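Local structure of protein tyrosine phosphatase PRL-1 (Leishmania major, 3S4O) at residues V52-P57 with V114-G119; W74-G79 with L120-I125; A85-W90 with V127-V132. The protein dephosphorylates phosphotyrosine in proteins and may act as a virulence factor that supports survival of the parasite inside host macrophages. One frame throughout, in Å; residues are numbered along the deposited sequence.

How the contacts relate
Contacts 1 and 2 build the thiosulfate site: contact 1 carries the predicted nucleophile C116 and the first residues of the loop that follows it, contact 2 the loop-closing arginine R122 and the inferred proton donor D78. Their centres lie about 7 Å apart, and backbone bonds join them, with R53 O 3.0 Å from W74 N and V54 O 3.2 Å from F76 N. Contact 3 shares helix 122-133 with contact 2 but lies deeper in the core, its centre about 11 Å from that of contact 2 and 14 Å from that of contact 1. W90 links it to both, touching V52, V114 and W74; the side chain of V127 remains about 10 Å from the thiosulfate.

Contact 1: V52-P57 with V114-G119; sequences VRVCGP and VHCVAG. With THJ (thiosulfate), chain C.
R53 and H115 lie next to each other on one face of a parallel strand pair, the ends of 48-53 and 111-115, from which the chain enters the P-loop of the HCxxGxxR phosphatase signature. Two backbone bonds set the register: H115 N donates to V52 O at 3.0 Å, and V54 N to H115 O at 3.1 Å, so both polar atoms of H115's backbone are used across the pair. The imidazole leans toward the neighbouring strand, its CG between backbone N and carbonyl carbon (chi1 75°). R53 CA stands over one ring face near the rim, and R53 CB approaches ring atom CE1 to 3.4 Å. A weak bond from ND1 to C116 O and a hydrogen bond between NE2 and the hydroxyl of Y59 hold the ring in its rotation. The rest of R53 runs outward, extended from CG to NE, to meet S73 OG and Y59. On the opposite face of the sheet V52 and V114 pack side by side, V52 CB 4.3 Å from V114 CG1. Beyond the strands, V54 reaches C116 with one branch, CG2 lying 3.7 Å from C116 CB. C55 and C116 form a disulfide known from experiment, yet in the C55 conformer described, one of two, their SG atoms are 4.5 Å apart and unbonded; the details of that approach are therefore uncertain. C116 is the predicted phosphocysteine nucleophile, and the loop after it curls round the thiosulfate with its amides turned inward. V117 N makes a weak bond to thiosulfate O3, and A118 N grips the same oxygen at 2.9 Å.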
# COMPACT_ATOMS: atom_id res chain seq x y z
N VAL A 52 3.80 5.44 -0.17
CA VAL A 52 2.87 5.94 -1.18
C VAL A 52 1.83 6.82 -0.51
O VAL A 52 1.10 6.38 0.39
CB VAL A 52 2.18 4.78 -1.94
CG1 VAL A 52 1.22 5.31 -3.02
CG2 VAL A 52 3.22 3.87 -2.56
N ARG A 53 1.78 8.07 -0.92
CA ARG A 53 0.70 8.93 -0.43
C ARG A 53 -0.30 9.18 -1.54
O ARG A 53 0.06 9.63 -2.63
CB ARG A 53 1.20 10.23 0.19
CG ARG A 53 2.06 11.09 -0.66
CD ARG A 53 2.78 12.12 0.21
NE ARG A 53 3.39 13.16 -0.60
CZ ARG A 53 3.78 14.35 -0.15
NH1 ARG A 53 3.62 14.68 1.12
NH2 ARG A 53 4.32 15.21 -1.00
N VAL A 54 -1.55 8.85 -1.24
CA VAL A 54 -2.62 8.94 -2.22
C VAL A 54 -3.55 10.13 -1.94
O VAL A 54 -4.58 10.25 -2.58
CB VAL A 54 -3.41 7.61 -2.32
CG1 VAL A 54 -2.52 6.51 -2.90
CG2 VAL A 54 -3.94 7.17 -0.97
N CYS A 55 -3.13 11.02 -1.03
CA CYS A 55 -3.91 12.21 -0.63
C CYS A 55 -3.16 13.44 -1.10
O CYS A 55 -2.05 13.34 -1.60
CB CYS A 55 -4.03 12.30 0.90
SG CYS A 55 -2.42 12.38 1.78
N GLY A 56 -3.76 14.62 -0.91
CA GLY A 56 -3.09 15.87 -1.26
C GLY A 56 -2.01 16.15 -0.21
O GLY A 56 -2.27 15.96 0.99
N PRO A 57 -0.81 16.57 -0.64
CA PRO A 57 0.31 16.75 0.30
C PRO A 57 -0.10 17.52 1.55
O PRO A 57 -0.78 18.54 1.45
CB PRO A 57 1.34 17.56 -0.50
CG PRO A 57 0.75 17.75 -1.86
CD PRO A 57 -0.70 17.51 -1.76
N VAL A 114 1.40 2.83 2.79
CA VAL A 114 0.40 3.60 2.07
C VAL A 114 -0.46 4.40 3.05
O VAL A 114 -1.03 3.85 3.97
CB VAL A 114 -0.53 2.72 1.20
CG1 VAL A 114 -1.34 3.59 0.25
CG2 VAL A 114 0.26 1.70 0.40
N HIS A 115 -0.53 5.71 2.84
CA HIS A 115 -1.40 6.56 3.66
C HIS A 115 -2.22 7.55 2.85
O HIS A 115 -1.87 7.92 1.73
CB HIS A 115 -0.60 7.29 4.76
CG HIS A 115 0.23 8.44 4.27
ND1 HIS A 115 -0.31 9.67 3.96
CD2 HIS A 115 1.57 8.56 4.09
CE1 HIS A 115 0.65 10.48 3.57
NE2 HIS A 115 1.80 9.84 3.64
N CYS A 116 -3.34 7.96 3.43
CA CYS A 116 -4.07 9.11 2.94
C CYS A 116 -4.38 9.99 4.15
O CYS A 116 -3.50 10.70 4.63
CB CYS A 116 -5.32 8.66 2.17
SG CYS A 116 -6.06 9.85 1.00
N VAL A 117 -5.61 9.96 4.65
CA VAL A 117 -5.95 10.51 5.97
C VAL A 117 -6.54 9.42 6.86
O VAL A 117 -5.85 8.90 7.73
CB VAL A 117 -6.93 11.70 5.89
CG1 VAL A 117 -6.88 12.50 7.19
CG2 VAL A 117 -6.62 12.60 4.70
N ALA A 118 -7.81 9.06 6.61
CA ALA A 118 -8.58 8.14 7.46
C ALA A 118 -8.11 6.69 7.38
O ALA A 118 -8.21 5.93 8.35
CB ALA A 118 -10.07 8.22 7.11
N GLY A 119 -7.60 6.30 6.21
CA GLY A 119 -7.18 4.92 5.97
C GLY A 119 -8.39 4.03 5.76
O GLY A 119 -8.29 2.81 5.95
S1 THJ C . -8.89 7.56 2.92
O1 THJ C . -9.08 8.10 1.55
O2 THJ C . -10.10 6.79 3.30
O3 THJ C . -8.74 8.68 3.88
S2 THJ C . -7.33 6.41 2.97

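Contact 2: W74-G79 with L120-I125; sequences WPFDDG and LGRAPI. With THJ (thiosulfate), chain C.
The guanidinium of R122 has D78 CA over the centre of one face, 3.5 Å above the plane, while F76 O and thiosulfate O1 sit at its edge. F76 turns its ring almost perpendicular to this group, the planes 82° apart; R122 CD lies over one ring face toward the rim, and W74 O meets the ring edge in plane. Ring and arginine chain slide past each other in opposite directions, F76 CE2 touching R122 CG at 3.6 Å. A bend in the chain at chi3 (-89°) turns the guanidinium so that NH1 donates to F76 O at 2.9 Å; NH1 approaches in the carbonyl plane, and F76 O lies close to the guanidinium plane. R122 NE points at thiosulfate O1, 2.7 Å away, though NE is less surely placed. R122 N and L120 N add weak bonds to O1 and O2 respectively, as the loop passes through the N-cap residue G121 into helix 122-133. The side chains of D78 and R122 cross at about a right angle, yet their carboxylate and guanidinium planes are only 26° apart. D78 OD1 is 3.5 Å from R122 NH2 but well off the guanidinium plane, so this salt bridge rests on charge alone; a weak bond from G79 N also reaches OD1. As modelled, R122 meets the anion with one part of its edge and F76 O with another. Segment 74-79 is the counterpart of the WPD loop of tyrosine phosphatases; D78 OD1, 3.3 Å from thiosulfate O1, is consistent with a closed loop and the inferred role of D78 as proton donor.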
# COMPACT_ATOMS: atom_id res chain seq x y z
N TRP A 74 0.96 10.05 -5.42
CA TRP A 74 -0.03 9.72 -6.45
C TRP A 74 -1.45 10.03 -5.99
O TRP A 74 -2.21 9.12 -5.70
CB TRP A 74 0.06 8.24 -6.81
CG TRP A 74 1.42 7.77 -7.22
CD1 TRP A 74 2.41 8.51 -7.77
CD2 TRP A 74 1.92 6.44 -7.11
NE1 TRP A 74 3.50 7.72 -8.00
CE2 TRP A 74 3.22 6.45 -7.61
CE3 TRP A 74 1.38 5.25 -6.63
CZ2 TRP A 74 4.01 5.30 -7.66
CZ3 TRP A 74 2.16 4.12 -6.66
CH2 TRP A 74 3.47 4.15 -7.17
N PRO A 75 -1.83 11.29 -5.91
CA PRO A 75 -3.16 11.61 -5.41
C PRO A 75 -4.29 11.15 -6.32
O PRO A 75 -4.19 11.24 -7.54
CB PRO A 75 -3.15 13.15 -5.35
CG PRO A 75 -2.23 13.55 -6.44
CD PRO A 75 -1.16 12.47 -6.48
N PHE A 76 -5.36 10.65 -5.71
CA PHE A 76 -6.65 10.54 -6.39
C PHE A 76 -7.79 10.93 -5.43
O PHE A 76 -7.58 11.08 -4.23
CB PHE A 76 -6.87 9.16 -7.07
CG PHE A 76 -6.78 7.95 -6.15
CD1 PHE A 76 -5.56 7.45 -5.71
CD2 PHE A 76 -7.93 7.27 -5.80
CE1 PHE A 76 -5.51 6.31 -4.89
CE2 PHE A 76 -7.89 6.15 -5.01
CZ PHE A 76 -6.69 5.67 -4.54
N ASP A 77 -8.99 11.14 -5.99
CA ASP A 77 -10.10 11.78 -5.26
C ASP A 77 -10.68 10.92 -4.15
O ASP A 77 -10.79 9.70 -4.29
CB ASP A 77 -11.25 12.14 -6.20
CG ASP A 77 -10.81 12.94 -7.42
OD1 ASP A 77 -9.74 13.60 -7.37
OD2 ASP A 77 -11.57 12.92 -8.42
N ASP A 78 -11.08 11.56 -3.05
CA ASP A 78 -11.71 10.82 -1.97
C ASP A 78 -12.98 10.14 -2.45
O ASP A 78 -13.73 10.68 -3.27
CB ASP A 78 -12.05 11.70 -0.77
CG ASP A 78 -12.27 10.89 0.52
OD1 ASP A 78 -11.82 9.72 0.61
OD2 ASP A 78 -12.90 11.42 1.45
N GLY A 79 -13.16 8.92 -1.97
CA GLY A 79 -14.30 8.10 -2.31
C GLY A 79 -14.18 7.44 -3.67
O GLY A 79 -15.06 6.68 -4.06
N LEU A 120 -9.51 4.63 5.35
CA LEU A 120 -10.77 3.92 5.16
C LEU A 120 -11.17 3.70 3.70
O LEU A 120 -12.13 2.99 3.41
CB LEU A 120 -11.90 4.67 5.88
CG LEU A 120 -11.83 4.55 7.40
CD1 LEU A 120 -12.85 5.49 8.05
CD2 LEU A 120 -12.02 3.11 7.86
N GLY A 121 -10.45 4.30 2.77
CA GLY A 121 -10.90 4.29 1.38
C GLY A 121 -9.77 4.08 0.41
O GLY A 121 -9.55 2.97 -0.06
N ARG A 122 -9.02 5.15 0.17
CA ARG A 122 -8.07 5.20 -0.93
C ARG A 122 -6.85 4.31 -0.68
O ARG A 122 -6.43 3.55 -1.56
CB ARG A 122 -7.64 6.65 -1.14
CG ARG A 122 -8.70 7.50 -1.72
CD ARG A 122 -8.21 8.94 -1.83
NE ARG A 122 -8.52 9.65 -0.61
CZ ARG A 122 -8.46 10.97 -0.45
NH1 ARG A 122 -8.06 11.76 -1.44
NH2 ARG A 122 -8.79 11.49 0.72
N ALA A 123 -6.30 4.41 0.53
CA ALA A 123 -5.18 3.56 0.92
C ALA A 123 -5.51 2.07 0.84
O ALA A 123 -4.80 1.34 0.15
CB ALA A 123 -4.66 3.93 2.32
N PRO A 124 -6.58 1.62 1.49
CA PRO A 124 -6.94 0.20 1.46
C PRO A 124 -7.26 -0.35 0.09
O PRO A 124 -7.03 -1.54 -0.14
CB PRO A 124 -8.21 0.13 2.32
CG PRO A 124 -8.16 1.27 3.18
CD PRO A 124 -7.41 2.35 2.47
N ILE A 125 -7.80 0.46 -0.81
CA ILE A 125 -8.19 -0.11 -2.09
C ILE A 125 -6.98 -0.44 -2.94
O ILE A 125 -7.03 -1.38 -3.71
CB ILE A 125 -9.26 0.68 -2.85
CG1 ILE A 125 -10.11 -0.34 -3.63
CG2 ILE A 125 -8.65 1.75 -3.75
CD1 ILE A 125 -11.12 0.23 -4.53
S1 THJ C . -8.89 7.56 2.92
O1 THJ C . -9.08 8.10 1.55
O2 THJ C . -10.10 6.79 3.30
O3 THJ C . -8.74 8.68 3.88
S2 THJ C . -7.33 6.41 2.97

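Contact 3: A85-W90 with V127-V132; sequences AVLDSW and VALALV
Segments 85-90 and 127-132, of helices 84-103 and 122-133, approach to 11.4 Å between their axes and cross at -54°, a wide spacing filled by large side chains: W90, and the end of L87, meet L129 and A130. W90 leaves its helix toward 127-132. With CG anti to the backbone N (chi1 -179°), its indole reaches across the gap and slides past L129 in the opposite direction. L129 CD2 meets the indole at the edge, in the ring plane, 3.5 Å from W90 CD1, although the position of CD2 is not fully reliable. Further along the ring, W90 NE1 lies 4.1 Å from A130 CB. The indole nitrogen is satisfied by L126 O, one residue before 127-132, a buried polar bond in an otherwise apolar interface. L87 crosses L129 at about a right angle, but the leucine ends are modelled too close for their spacing to be trusted. Y165 touches both leucines, and W161 of helix 156-164 packs on L129. Toward the sheet, V127 and A130 meet F25 of strand 21-28. W90 rests on V52 and V114, and V114 also touches A123 of helix 122-133, which places both helices over the face bearing V52 and V114, as part of the layered alpha/beta architecture of cysteine-dependent protein phosphatases.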
# COMPACT_ATOMS: atom_id res chain seq x y z
N ALA A 85 -3.95 5.99 -14.25
CA ALA A 85 -2.54 6.42 -14.05
C ALA A 85 -1.97 5.91 -12.71
O ALA A 85 -0.86 5.37 -12.66
CB ALA A 85 -2.43 7.94 -14.14
N VAL A 86 -2.72 6.06 -11.63
CA VAL A 86 -2.27 5.59 -10.31
C VAL A 86 -2.11 4.08 -10.29
O VAL A 86 -1.15 3.55 -9.74
CB VAL A 86 -3.25 5.96 -9.17
CG1 VAL A 86 -2.88 5.25 -7.87
CG2 VAL A 86 -3.27 7.47 -8.99
N LEU A 87 -3.08 3.40 -10.90
CA LEU A 87 -3.10 1.94 -10.93
C LEU A 87 -1.89 1.40 -11.66
O LEU A 87 -1.22 0.47 -11.19
CB LEU A 87 -4.37 1.45 -11.63
CG LEU A 87 -4.43 -0.05 -11.93
CD1 LEU A 87 -4.47 -0.82 -10.63
CD2 LEU A 87 -5.63 -0.40 -12.80
N ASP A 88 -1.63 1.96 -12.84
CA ASP A 88 -0.48 1.54 -13.65
C ASP A 88 0.84 1.82 -12.93
O ASP A 88 1.76 1.02 -13.00
CB ASP A 88 -0.51 2.20 -15.03
CG ASP A 88 -1.61 1.60 -15.93
OD1 ASP A 88 -2.10 0.48 -15.63
OD2 ASP A 88 -1.99 2.26 -16.93
N SER A 89 0.91 2.94 -12.22
CA SER A 89 2.12 3.30 -11.47
C SER A 89 2.35 2.34 -10.31
O SER A 89 3.48 2.00 -9.99
CB SER A 89 2.03 4.74 -10.95
OG SER A 89 2.33 5.69 -11.97
N TRP A 90 1.25 1.93 -9.68
CA TRP A 90 1.24 1.00 -8.55
C TRP A 90 1.71 -0.36 -8.98
O TRP A 90 2.60 -0.94 -8.37
CB TRP A 90 -0.18 0.93 -7.97
CG TRP A 90 -0.46 0.05 -6.76
CD1 TRP A 90 -1.48 -0.85 -6.64
CD2 TRP A 90 0.20 0.06 -5.48
NE1 TRP A 90 -1.47 -1.42 -5.40
CE2 TRP A 90 -0.45 -0.88 -4.66
CE3 TRP A 90 1.27 0.77 -4.95
CZ2 TRP A 90 -0.06 -1.13 -3.35
CZ3 TRP A 90 1.67 0.50 -3.64
CH2 TRP A 90 1.00 -0.43 -2.86
N VAL A 127 -4.19 -1.59 -1.64
CA VAL A 127 -3.73 -2.83 -1.02
C VAL A 127 -4.60 -3.98 -1.49
O VAL A 127 -4.09 -5.03 -1.87
CB VAL A 127 -3.72 -2.72 0.50
CG1 VAL A 127 -3.47 -4.07 1.14
CG2 VAL A 127 -2.66 -1.72 0.92
N ALA A 128 -5.91 -3.76 -1.49
CA ALA A 128 -6.86 -4.76 -1.96
C ALA A 128 -6.49 -5.20 -3.37
O ALA A 128 -6.47 -6.38 -3.68
CB ALA A 128 -8.27 -4.19 -1.94
N LEU A 129 -6.19 -4.23 -4.21
CA LEU A 129 -5.85 -4.51 -5.59
C LEU A 129 -4.58 -5.35 -5.72
O LEU A 129 -4.51 -6.21 -6.59
CB LEU A 129 -5.62 -3.21 -6.35
CG LEU A 129 -5.13 -3.43 -7.78
CD1 LEU A 129 -6.28 -3.67 -8.74
CD2 LEU A 129 -4.26 -2.29 -8.23
N ALA A 130 -3.58 -5.05 -4.88
CA ALA A 130 -2.33 -5.83 -4.87
C ALA A 130 -2.62 -7.28 -4.51
O ALA A 130 -2.05 -8.20 -5.12
CB ALA A 130 -1.32 -5.24 -3.89
N LEU A 131 -3.52 -7.49 -3.55
CA LEU A 131 -3.92 -8.84 -3.13
C LEU A 131 -4.58 -9.60 -4.28
O LEU A 131 -4.36 -10.80 -4.45
CB LEU A 131 -4.89 -8.81 -1.94
CG LEU A 131 -4.36 -8.40 -0.56
CD1 LEU A 131 -5.51 -8.26 0.42
CD2 LEU A 131 -3.37 -9.40 -0.03
N VAL A 132 -5.38 -8.90 -5.07
CA VAL A 132 -6.05 -9.51 -6.21
C VAL A 132 -5.05 -9.81 -7.32
O VAL A 132 -5.03 -10.92 -7.86
CB VAL A 132 -7.17 -8.62 -6.77
CG1 VAL A 132 -7.67 -9.19 -8.10
CG2 VAL A 132 -8.31 -8.51 -5.77